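Minor capsid protein VP1 (Human bocavirus 3, PDB 5US7) forms, by self-assembly of sixty copies, the T=1 icosahedral capsid of the virus, its minor variant also bearing an N-terminal phospholipase A2-like region. Local coordinates at residues Tyr73-Ile78 with Arg89-Pro94; Trp95-Phe100 with Phe189-Ile194; Gln420-Lys425 with Met438-Gly443. One frame throughout, in Å; residues are numbered along the deposited sequence.

Interaction 1: residues Tyr73-Ile78 with Arg89-Pro94; sequences YKTESI and RCVSTP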
loop_
_atom_site.group_PDB
_atom_site.type_symbol
_atom_site.label_atom_id
_atom_site.label_comp_id
_atom_site.label_asym_id
_atom_site.label_seq_id
_atom_site.Cartn_x
_atom_site.Cartn_y
_atom_site.Cartn_z
ATOM N N TYR A 73 64.938 76.074 -48.308
ATOM C CA TYR A 73 65.360 74.910 -49.089
ATOM C C TYR A 73 66.521 75.185 -50.039
ATOM O O TYR A 73 67.525 74.477 -49.962
ATOM C CB TYR A 73 64.160 74.300 -49.808
ATOM C CG TYR A 73 63.453 73.282 -48.948
ATOM C CD1 TYR A 73 63.727 71.935 -49.085
ATOM C CD2 TYR A 73 62.581 73.659 -47.953
ATOM C CE1 TYR A 73 63.109 70.997 -48.304
ATOM C CE2 TYR A 73 61.958 72.717 -47.163
ATOM C CZ TYR A 73 62.232 71.386 -47.339
ATOM O OH TYR A 73 61.626 70.438 -46.564
ATOM N N LYS A 74 66.414 76.121 -50.975
ATOM C CA LYS A 74 67.620 76.590 -51.658
ATOM C C LYS A 74 68.370 75.564 -52.508
ATOM O O LYS A 74 69.388 75.034 -52.057
ATOM C CB LYS A 74 68.616 77.125 -50.629
ATOM C CG LYS A 74 68.151 78.285 -49.803
ATOM C CD LYS A 74 69.211 78.608 -48.779
ATOM C CE LYS A 74 68.841 79.803 -47.944
ATOM N NZ LYS A 74 69.885 80.059 -46.922
ATOM N N THR A 75 67.895 75.242 -53.711
ATOM C CA THR A 75 68.683 74.392 -54.603
ATOM C C THR A 75 69.898 75.159 -55.119
ATOM O O THR A 75 69.746 76.151 -55.837
ATOM C CB THR A 75 67.834 73.929 -55.777
ATOM O OG1 THR A 75 67.558 75.044 -56.628
ATOM C CG2 THR A 75 66.521 73.400 -55.277
ATOM N N GLU A 76 71.101 74.649 -54.839
ATOM C CA GLU A 76 72.307 75.476 -54.895
ATOM C C GLU A 76 72.874 75.653 -56.298
ATOM O O GLU A 76 73.267 76.766 -56.665
ATOM C CB GLU A 76 73.390 74.891 -53.994
ATOM C CG GLU A 76 73.047 74.954 -52.545
ATOM C CD GLU A 76 72.182 73.802 -52.121
ATOM O OE1 GLU A 76 71.866 72.941 -52.969
ATOM O OE2 GLU A 76 71.799 73.771 -50.943
ATOM N N SER A 77 72.950 74.575 -57.084
ATOM C CA SER A 77 73.838 74.555 -58.246
ATOM C C SER A 77 75.266 74.791 -57.775
ATOM O O SER A 77 75.799 75.894 -57.916
ATOM C CB SER A 77 73.428 75.576 -59.310
ATOM O OG SER A 77 72.169 75.245 -59.868
ATOM N N ILE A 78 75.877 73.762 -57.187
ATOM C CA ILE A 78 77.098 73.897 -56.400
ATOM C C ILE A 78 78.293 74.207 -57.287
ATOM O O ILE A 78 78.826 75.324 -57.263
ATOM C CB ILE A 78 77.369 72.603 -55.612
ATOM C CG1 ILE A 78 76.226 72.303 -54.650
ATOM C CG2 ILE A 78 78.677 72.703 -54.854
ATOM C CD1 ILE A 78 76.309 70.930 -54.040
ATOM N N ARG A 89 73.807 70.093 -58.625
ATOM C CA ARG A 89 73.059 71.217 -58.075
ATOM C C ARG A 89 72.583 70.959 -56.650
ATOM O O ARG A 89 72.529 71.887 -55.836
ATOM C CB ARG A 89 71.884 71.555 -58.988
ATOM C CG ARG A 89 70.774 70.542 -59.019
ATOM C CD ARG A 89 69.641 71.084 -59.850
ATOM N NE ARG A 89 70.057 71.263 -61.236
ATOM C CZ ARG A 89 69.424 72.026 -62.117
ATOM N NH1 ARG A 89 68.340 72.692 -61.756
ATOM N NH2 ARG A 89 69.879 72.124 -63.355
ATOM N N CYS A 90 72.231 69.720 -56.341
ATOM C CA CYS A 90 71.737 69.295 -55.026
ATOM C C CYS A 90 70.507 70.118 -54.629
ATOM O O CYS A 90 69.791 70.628 -55.496
ATOM C CB CYS A 90 72.888 69.382 -54.049
ATOM S SG CYS A 90 72.516 68.884 -52.367
ATOM N N VAL A 91 70.342 70.342 -53.325
ATOM C CA VAL A 91 69.218 71.005 -52.657
ATOM C C VAL A 91 69.626 71.060 -51.196
ATOM O O VAL A 91 70.508 70.319 -50.763
ATOM C CB VAL A 91 67.859 70.276 -52.742
ATOM C CG1 VAL A 91 67.286 70.166 -54.137
ATOM C CG2 VAL A 91 67.958 68.939 -52.093
ATOM N N SER A 92 68.973 71.894 -50.413
ATOM C CA SER A 92 69.239 71.930 -48.990
ATOM C C SER A 92 67.930 71.822 -48.239
ATOM O O SER A 92 66.875 72.198 -48.743
ATOM C CB SER A 92 69.961 73.192 -48.584
ATOM O OG SER A 92 71.270 73.204 -49.100
ATOM N N THR A 93 67.999 71.278 -47.043
ATOM C CA THR A 93 66.801 71.212 -46.240
ATOM C C THR A 93 67.105 71.754 -44.858
ATOM O O THR A 93 68.256 71.731 -44.415
ATOM C CB THR A 93 66.285 69.775 -46.127
ATOM O OG1 THR A 93 67.288 68.965 -45.520
ATOM C CG2 THR A 93 65.989 69.219 -47.485
ATOM N N PRO A 94 66.093 72.262 -44.158
ATOM C CA PRO A 94 66.270 72.559 -42.736
ATOM C C PRO A 94 66.569 71.333 -41.905
ATOM O O PRO A 94 66.984 71.474 -40.752
ATOM C CB PRO A 94 64.929 73.181 -42.348
ATOM C CG PRO A 94 63.980 72.628 -43.326
ATOM C CD PRO A 94 64.727 72.550 -44.604
#

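Interaction 2: residues Trp95-Phe100 with Phe189-Ile194; sequences WSYFNF and FQYGYI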
loop_
_atom_site.group_PDB
_atom_site.type_symbol
_atom_site.label_atom_id
_atom_site.label_comp_id
_atom_site.label_asym_id
_atom_site.label_seq_id
_atom_site.Cartn_x
_atom_site.Cartn_y
_atom_site.Cartn_z
ATOM N N TRP A 95 66.365 70.144 -42.450
ATOM C CA TRP A 95 66.420 68.909 -41.693
ATOM C C TRP A 95 67.843 68.417 -41.498
ATOM O O TRP A 95 68.726 68.642 -42.325
ATOM C CB TRP A 95 65.606 67.840 -42.402
ATOM C CG TRP A 95 64.172 68.141 -42.403
ATOM C CD1 TRP A 95 63.504 68.894 -43.304
ATOM C CD2 TRP A 95 63.201 67.665 -41.478
ATOM N NE1 TRP A 95 62.178 68.942 -42.989
ATOM C CE2 TRP A 95 61.966 68.189 -41.869
ATOM C CE3 TRP A 95 63.257 66.854 -40.349
ATOM C CZ2 TRP A 95 60.802 67.928 -41.176
ATOM C CZ3 TRP A 95 62.101 66.597 -39.669
ATOM C CH2 TRP A 95 60.892 67.128 -40.081
ATOM N N SER A 96 68.048 67.729 -40.382
ATOM C CA SER A 96 69.261 67.001 -40.068
ATOM C C SER A 96 68.882 65.546 -39.865
ATOM O O SER A 96 67.708 65.219 -39.699
ATOM C CB SER A 96 69.930 67.543 -38.810
ATOM O OG SER A 96 70.323 68.888 -38.976
ATOM N N TYR A 97 69.868 64.661 -39.889
ATOM C CA TYR A 97 69.554 63.245 -39.824
ATOM C C TYR A 97 70.610 62.499 -39.025
ATOM O O TYR A 97 71.745 62.950 -38.875
ATOM C CB TYR A 97 69.414 62.656 -41.228
ATOM C CG TYR A 97 70.675 62.696 -42.034
ATOM C CD1 TYR A 97 71.516 61.608 -42.079
ATOM C CD2 TYR A 97 71.036 63.829 -42.727
ATOM C CE1 TYR A 97 72.663 61.640 -42.799
ATOM C CE2 TYR A 97 72.187 63.870 -43.450
ATOM C CZ TYR A 97 72.998 62.772 -43.482
ATOM O OH TYR A 97 74.157 62.804 -44.209
ATOM N N PHE A 98 70.203 61.351 -38.501
ATOM C CA PHE A 98 71.075 60.450 -37.767
ATOM C C PHE A 98 71.588 59.381 -38.716
ATOM O O PHE A 98 70.799 58.750 -39.423
ATOM C CB PHE A 98 70.328 59.778 -36.619
ATOM C CG PHE A 98 69.743 60.723 -35.628
ATOM C CD1 PHE A 98 70.502 61.232 -34.601
ATOM C CD2 PHE A 98 68.417 61.076 -35.704
ATOM C CE1 PHE A 98 69.956 62.088 -33.689
ATOM C CE2 PHE A 98 67.867 61.932 -34.789
ATOM C CZ PHE A 98 68.639 62.436 -33.780
ATOM N N ASN A 99 72.896 59.158 -38.714
ATOM C CA ASN A 99 73.514 58.131 -39.544
ATOM C C ASN A 99 74.199 57.120 -38.637
ATOM O O ASN A 99 75.238 57.417 -38.044
ATOM C CB ASN A 99 74.506 58.753 -40.518
ATOM C CG ASN A 99 75.001 57.770 -41.538
ATOM O OD1 ASN A 99 74.313 56.813 -41.872
ATOM N ND2 ASN A 99 76.196 58.007 -42.055
ATOM N N PHE A 100 73.629 55.924 -38.550
ATOM C CA PHE A 100 74.141 54.867 -37.694
ATOM C C PHE A 100 75.034 53.885 -38.425
ATOM O O PHE A 100 75.402 52.862 -37.850
ATOM C CB PHE A 100 72.996 54.112 -37.035
ATOM C CG PHE A 100 72.191 54.946 -36.111
ATOM C CD1 PHE A 100 72.644 55.212 -34.841
ATOM C CD2 PHE A 100 70.978 55.454 -36.501
ATOM C CE1 PHE A 100 71.908 55.979 -33.986
ATOM C CE2 PHE A 100 70.237 56.218 -35.648
ATOM C CZ PHE A 100 70.703 56.481 -34.389
ATOM N N PHE A 189 74.323 66.337 -39.312
ATOM C CA PHE A 189 74.622 67.007 -40.564
ATOM C C PHE A 189 73.351 67.295 -41.335
ATOM O O PHE A 189 72.323 66.639 -41.158
ATOM C CB PHE A 189 75.584 66.185 -41.416
ATOM C CG PHE A 189 77.005 66.307 -40.982
ATOM C CD1 PHE A 189 77.880 67.128 -41.659
ATOM C CD2 PHE A 189 77.428 65.713 -39.819
ATOM C CE1 PHE A 189 79.183 67.261 -41.234
ATOM C CE2 PHE A 189 78.723 65.837 -39.389
ATOM C CZ PHE A 189 79.601 66.619 -40.090
ATOM N N GLN A 190 73.444 68.313 -42.170
ATOM C CA GLN A 190 72.302 68.766 -42.932
ATOM C C GLN A 190 71.928 67.736 -43.976
ATOM O O GLN A 190 72.787 67.067 -44.551
ATOM C CB GLN A 190 72.630 70.080 -43.602
ATOM C CG GLN A 190 71.478 70.694 -44.284
ATOM C CD GLN A 190 71.855 71.987 -44.898
ATOM O OE1 GLN A 190 72.988 72.438 -44.776
ATOM N NE2 GLN A 190 70.916 72.607 -45.563
ATOM N N TYR A 191 70.636 67.609 -44.211
ATOM C CA TYR A 191 70.121 66.696 -45.210
ATOM C C TYR A 191 69.946 67.411 -46.534
ATOM O O TYR A 191 69.378 68.503 -46.592
ATOM C CB TYR A 191 68.800 66.107 -44.746
ATOM C CG TYR A 191 68.057 65.362 -45.808
ATOM C CD1 TYR A 191 68.545 64.186 -46.319
ATOM C CD2 TYR A 191 66.828 65.798 -46.246
ATOM C CE1 TYR A 191 67.856 63.491 -47.271
ATOM C CE2 TYR A 191 66.132 65.103 -47.193
ATOM C CZ TYR A 191 66.652 63.950 -47.699
ATOM O OH TYR A 191 65.962 63.249 -48.644
ATOM N N GLY A 192 70.447 66.791 -47.590
ATOM C CA GLY A 192 70.277 67.286 -48.937
ATOM C C GLY A 192 70.257 66.100 -49.868
ATOM O O GLY A 192 70.561 64.974 -49.481
ATOM N N TYR A 193 69.879 66.363 -51.109
ATOM C CA TYR A 193 69.823 65.313 -52.106
ATOM C C TYR A 193 70.037 65.932 -53.471
ATOM O O TYR A 193 69.926 67.142 -53.648
ATOM C CB TYR A 193 68.503 64.547 -52.047
ATOM C CG TYR A 193 67.275 65.402 -52.198
ATOM C CD1 TYR A 193 66.773 65.716 -53.443
ATOM C CD2 TYR A 193 66.605 65.875 -51.089
ATOM C CE1 TYR A 193 65.656 66.492 -53.579
ATOM C CE2 TYR A 193 65.488 66.648 -51.218
ATOM C CZ TYR A 193 65.019 66.954 -52.465
ATOM O OH TYR A 193 63.897 67.727 -52.598
ATOM N N ILE A 194 70.370 65.085 -54.435
ATOM C CA ILE A 194 70.596 65.515 -55.811
ATOM C C ILE A 194 69.300 65.285 -56.580
ATOM O O ILE A 194 68.919 64.125 -56.794
ATOM C CB ILE A 194 71.761 64.759 -56.450
ATOM C CG1 ILE A 194 73.047 65.085 -55.711
ATOM C CG2 ILE A 194 71.907 65.160 -57.879
ATOM C CD1 ILE A 194 74.198 64.221 -56.089
#

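Interaction 3: residues Gln420-Lys425 with Met438-Gly443; sequences QPRSDK and MDHPPG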
loop_
_atom_site.group_PDB
_atom_site.type_symbol
_atom_site.label_atom_id
_atom_site.label_comp_id
_atom_site.label_asym_id
_atom_site.label_seq_id
_atom_site.Cartn_x
_atom_site.Cartn_y
_atom_site.Cartn_z
ATOM N N GLN A 420 70.315 49.158 -51.790
ATOM C CA GLN A 420 70.238 48.670 -53.152
ATOM C C GLN A 420 69.164 49.443 -53.901
ATOM O O GLN A 420 67.998 49.401 -53.499
ATOM C CB GLN A 420 69.913 47.195 -53.167
ATOM C CG GLN A 420 69.939 46.599 -54.537
ATOM C CD GLN A 420 69.671 45.131 -54.498
ATOM O OE1 GLN A 420 69.543 44.545 -53.427
ATOM N NE2 GLN A 420 69.571 44.518 -55.666
ATOM N N PRO A 421 69.500 50.148 -54.973
ATOM C CA PRO A 421 68.490 50.949 -55.662
ATOM C C PRO A 421 67.465 50.078 -56.365
ATOM O O PRO A 421 67.788 49.031 -56.926
ATOM C CB PRO A 421 69.312 51.768 -56.659
ATOM C CG PRO A 421 70.512 50.978 -56.878
ATOM C CD PRO A 421 70.819 50.267 -55.606
ATOM N N ARG A 422 66.215 50.524 -56.318
ATOM C CA ARG A 422 65.128 49.773 -56.922
ATOM C C ARG A 422 65.236 49.833 -58.434
ATOM O O ARG A 422 65.371 50.912 -59.014
ATOM C CB ARG A 422 63.783 50.328 -56.469
ATOM C CG ARG A 422 63.543 50.202 -54.985
ATOM C CD ARG A 422 62.178 50.744 -54.600
ATOM N NE ARG A 422 61.959 50.658 -53.160
ATOM C CZ ARG A 422 62.351 51.585 -52.294
ATOM N NH1 ARG A 422 62.971 52.673 -52.727
ATOM N NH2 ARG A 422 62.116 51.431 -50.999
ATOM N N SER A 423 65.185 48.673 -59.074
ATOM C CA SER A 423 65.297 48.614 -60.519
ATOM C C SER A 423 64.690 47.315 -61.002
ATOM O O SER A 423 64.501 46.373 -60.230
ATOM C CB SER A 423 66.747 48.712 -60.973
ATOM O OG SER A 423 67.476 47.590 -60.519
ATOM N N ASP A 424 64.399 47.275 -62.299
ATOM C CA ASP A 424 63.823 46.077 -62.888
ATOM C C ASP A 424 64.778 44.902 -62.759
ATOM O O ASP A 424 64.439 43.865 -62.181
ATOM C CB ASP A 424 63.482 46.331 -64.353
ATOM C CG ASP A 424 62.438 47.403 -64.522
ATOM O OD1 ASP A 424 61.830 47.792 -63.508
ATOM O OD2 ASP A 424 62.215 47.850 -65.665
ATOM N N LYS A 425 65.987 45.055 -63.279
ATOM C CA LYS A 425 66.939 43.964 -63.372
ATOM C C LYS A 425 68.241 44.326 -62.681
ATOM O O LYS A 425 68.626 45.494 -62.614
ATOM C CB LYS A 425 67.212 43.610 -64.829
ATOM C CG LYS A 425 65.995 43.130 -65.574
ATOM C CD LYS A 425 65.482 41.845 -64.963
ATOM C CE LYS A 425 64.296 41.312 -65.726
ATOM N NZ LYS A 425 63.791 40.043 -65.146
ATOM N N MET A 438 70.869 46.054 -49.052
ATOM C CA MET A 438 69.563 45.506 -48.757
ATOM C C MET A 438 68.504 46.414 -49.353
ATOM O O MET A 438 68.741 47.596 -49.608
ATOM C CB MET A 438 69.351 45.322 -47.256
ATOM C CG MET A 438 69.398 46.588 -46.460
ATOM S SD MET A 438 69.365 46.209 -44.705
ATOM C CE MET A 438 71.085 45.850 -44.429
ATOM N N ASP A 439 67.335 45.830 -49.598
ATOM C CA ASP A 439 66.251 46.572 -50.221
ATOM C C ASP A 439 65.850 47.757 -49.357
ATOM O O ASP A 439 65.867 48.905 -49.808
ATOM C CB ASP A 439 65.063 45.645 -50.463
ATOM C CG ASP A 439 63.957 46.310 -51.250
ATOM O OD1 ASP A 439 64.152 47.454 -51.712
ATOM O OD2 ASP A 439 62.885 45.688 -51.402
ATOM N N HIS A 440 65.486 47.497 -48.108
ATOM C CA HIS A 440 65.189 48.564 -47.159
ATOM C C HIS A 440 66.201 48.550 -46.030
ATOM O O HIS A 440 66.120 47.698 -45.131
ATOM C CB HIS A 440 63.776 48.417 -46.607
ATOM C CG HIS A 440 62.713 48.594 -47.639
ATOM N ND1 HIS A 440 62.295 47.569 -48.456
ATOM C CD2 HIS A 440 62.000 49.683 -48.004
ATOM C CE1 HIS A 440 61.358 48.016 -49.272
ATOM N NE2 HIS A 440 61.162 49.297 -49.019
ATOM N N PRO A 441 67.148 49.475 -46.013
ATOM C CA PRO A 441 68.001 49.632 -44.852
ATOM C C PRO A 441 67.198 50.193 -43.697
ATOM O O PRO A 441 65.993 50.441 -43.839
ATOM C CB PRO A 441 69.058 50.632 -45.334
ATOM C CG PRO A 441 69.059 50.494 -46.786
ATOM C CD PRO A 441 67.640 50.255 -47.152
ATOM N N PRO A 442 67.809 50.391 -42.536
ATOM C CA PRO A 442 67.127 51.161 -41.497
ATOM C C PRO A 442 66.774 52.538 -42.026
ATOM O O PRO A 442 67.616 53.241 -42.585
ATOM C CB PRO A 442 68.162 51.230 -40.374
ATOM C CG PRO A 442 68.952 50.022 -40.554
ATOM C CD PRO A 442 69.037 49.770 -42.024
ATOM N N GLY A 443 65.509 52.911 -41.861
ATOM C CA GLY A 443 65.065 54.197 -42.363
ATOM C C GLY A 443 65.804 55.331 -41.679
ATOM O O GLY A 443 66.043 55.305 -40.471
#

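Interaction 1: residues Tyr73-Ile78 with Arg89-Pro94
Ser77 N donates to Arg89 O at 3.0 Å, and Glu76 N adds a weak bond to the same oxygen. At the other end of the contact, Ser92 N reaches Tyr73 O through another weak bond. Between them the Glu76 chain, bent about CB–CG (chi2 84°), folds its carboxylate back over Arg89-Ser92, but the detail of its approach to Ser92 is doubtful. The Tyr73 ring lies against Thr93 and Pro94: Pro94 CD sits over one face, 4.0 Å from the ring centroid, in a CH-pi contact, while Thr93 CG2 comes to 3.5 Å from Tyr73 CE1. Tyr73 OH bonds to Glu223, and Phe219 meets the Tyr73 ring edge-to-face. Further along, Thr75 CG2 packs on Val91 CG1 at 3.5 Å, and Ile78 CD1 on Cys90 CB at 3.8 Å. One neighbouring subunit places Ile507 against Ser77 and Arg89; a different one packs Pro262 on Ile78 and Cys90. The two segments, running roughly antiparallel (146° apart), are arms of the long loop between strands 54-65 and 96-98, and Arg89-Pro94 leads directly into the second.

Interaction 2: residues Trp95-Phe100 with Phe189-Ile194
Tyr191 N gives the firm bond of this contact to Trp95 O, 2.9 Å long with 160° at the hydrogen. Phe189 O is held less well: a weak bond from Tyr97 N at 3.4 Å is supplemented by a CA-H contact from Ser96 CA at 3.3 Å. Ser96 and Gln190 face each other between these bonds as an antiparallel non-hydrogen-bonded pair, their side chains diverging. Gln190 O meets the edge of the Tyr97 ring, in its plane, 3.4 Å from Tyr97 CE2, and accepts a hydrogen bond from Asn261 of a neighbouring subunit. Tyr97 reaches across because its CG stands between the backbone N and carbonyl carbon (chi1 64°); Tyr97 CD2 then packs on Tyr191 CB at 3.8 Å, the two side chains crossing at about a right angle. The polar ends find partners beyond the segments: Gln190 NE2 donates to Thr93 O, Tyr191 OH bonds to Pro167 O, and Tyr97 OH makes a weak bond to Asp176. On its other side strand 96-98 bonds through Ser96 and Phe98 to Ile447 and Ile445 of strand 445-449, so it is an inner strand between 185-190 and 445-449, an antiparallel arrangement that fits the jelly-roll beta-barrel at the core of parvovirus capsid proteins.

Interaction 3: residues Gln420-Lys425 with Met438-Gly443
Gln420 and Met438 join two loops beside the parvovirus jelly roll, one following strand 417-419 and the other leading from strand 436-438 to strand 445-449. Gln420 N donates to Met438 O, 3.1 Å away and nearly straight at 172°. Gln420 CB lies 3.8 Å from Met438 O. Farther out, the extended Arg422 chain brings its guanidinium beside His440, whose NE2 lies at the guanidinium edge, 3.1 Å from Arg422 NH2, with the two planes 64° apart. Asp439 OD1 is 4.1 Å from Arg422 NE and well out of the guanidinium plane; the opposite charges probably attract, but no N-H points at the oxygen. Asp439 and His440 are exposed, whereas Met438 turns inward against Phe242 and Cys244 of strand 236-248. Its backbone also bonds to Cys418, and the His440 ring meets that of His164. Beyond Arg422 the first loop turns to a neighbouring subunit, forming salt bridges from Asp424 to Lys532 and from Lys425 to Glu245 of that subunit. Within this end, Ser423 OG donates a 3.2 Å hydrogen bond to Lys425 O.

The three contacts follow one another along the chain. Interactions 1 and 2 are continuous, since residues 89-94 run straight into 95-100; their centres are about 12 Å apart, and Thr93 OG1 probably bonds to Tyr191 O, tying the long loop to the end of the strand pair 96-98 and 185-190. Interaction 3 touches neither: its centre lies about 19 Å from that of interaction 2 and about 25 Å from that of interaction 1. It is linked to interaction 2 through strand 445-449, which follows the 438-443 segment and pairs with 96-98. All three also touch one and the same neighbouring subunit, placing jelly-roll strand and loops alike along a capsid interface.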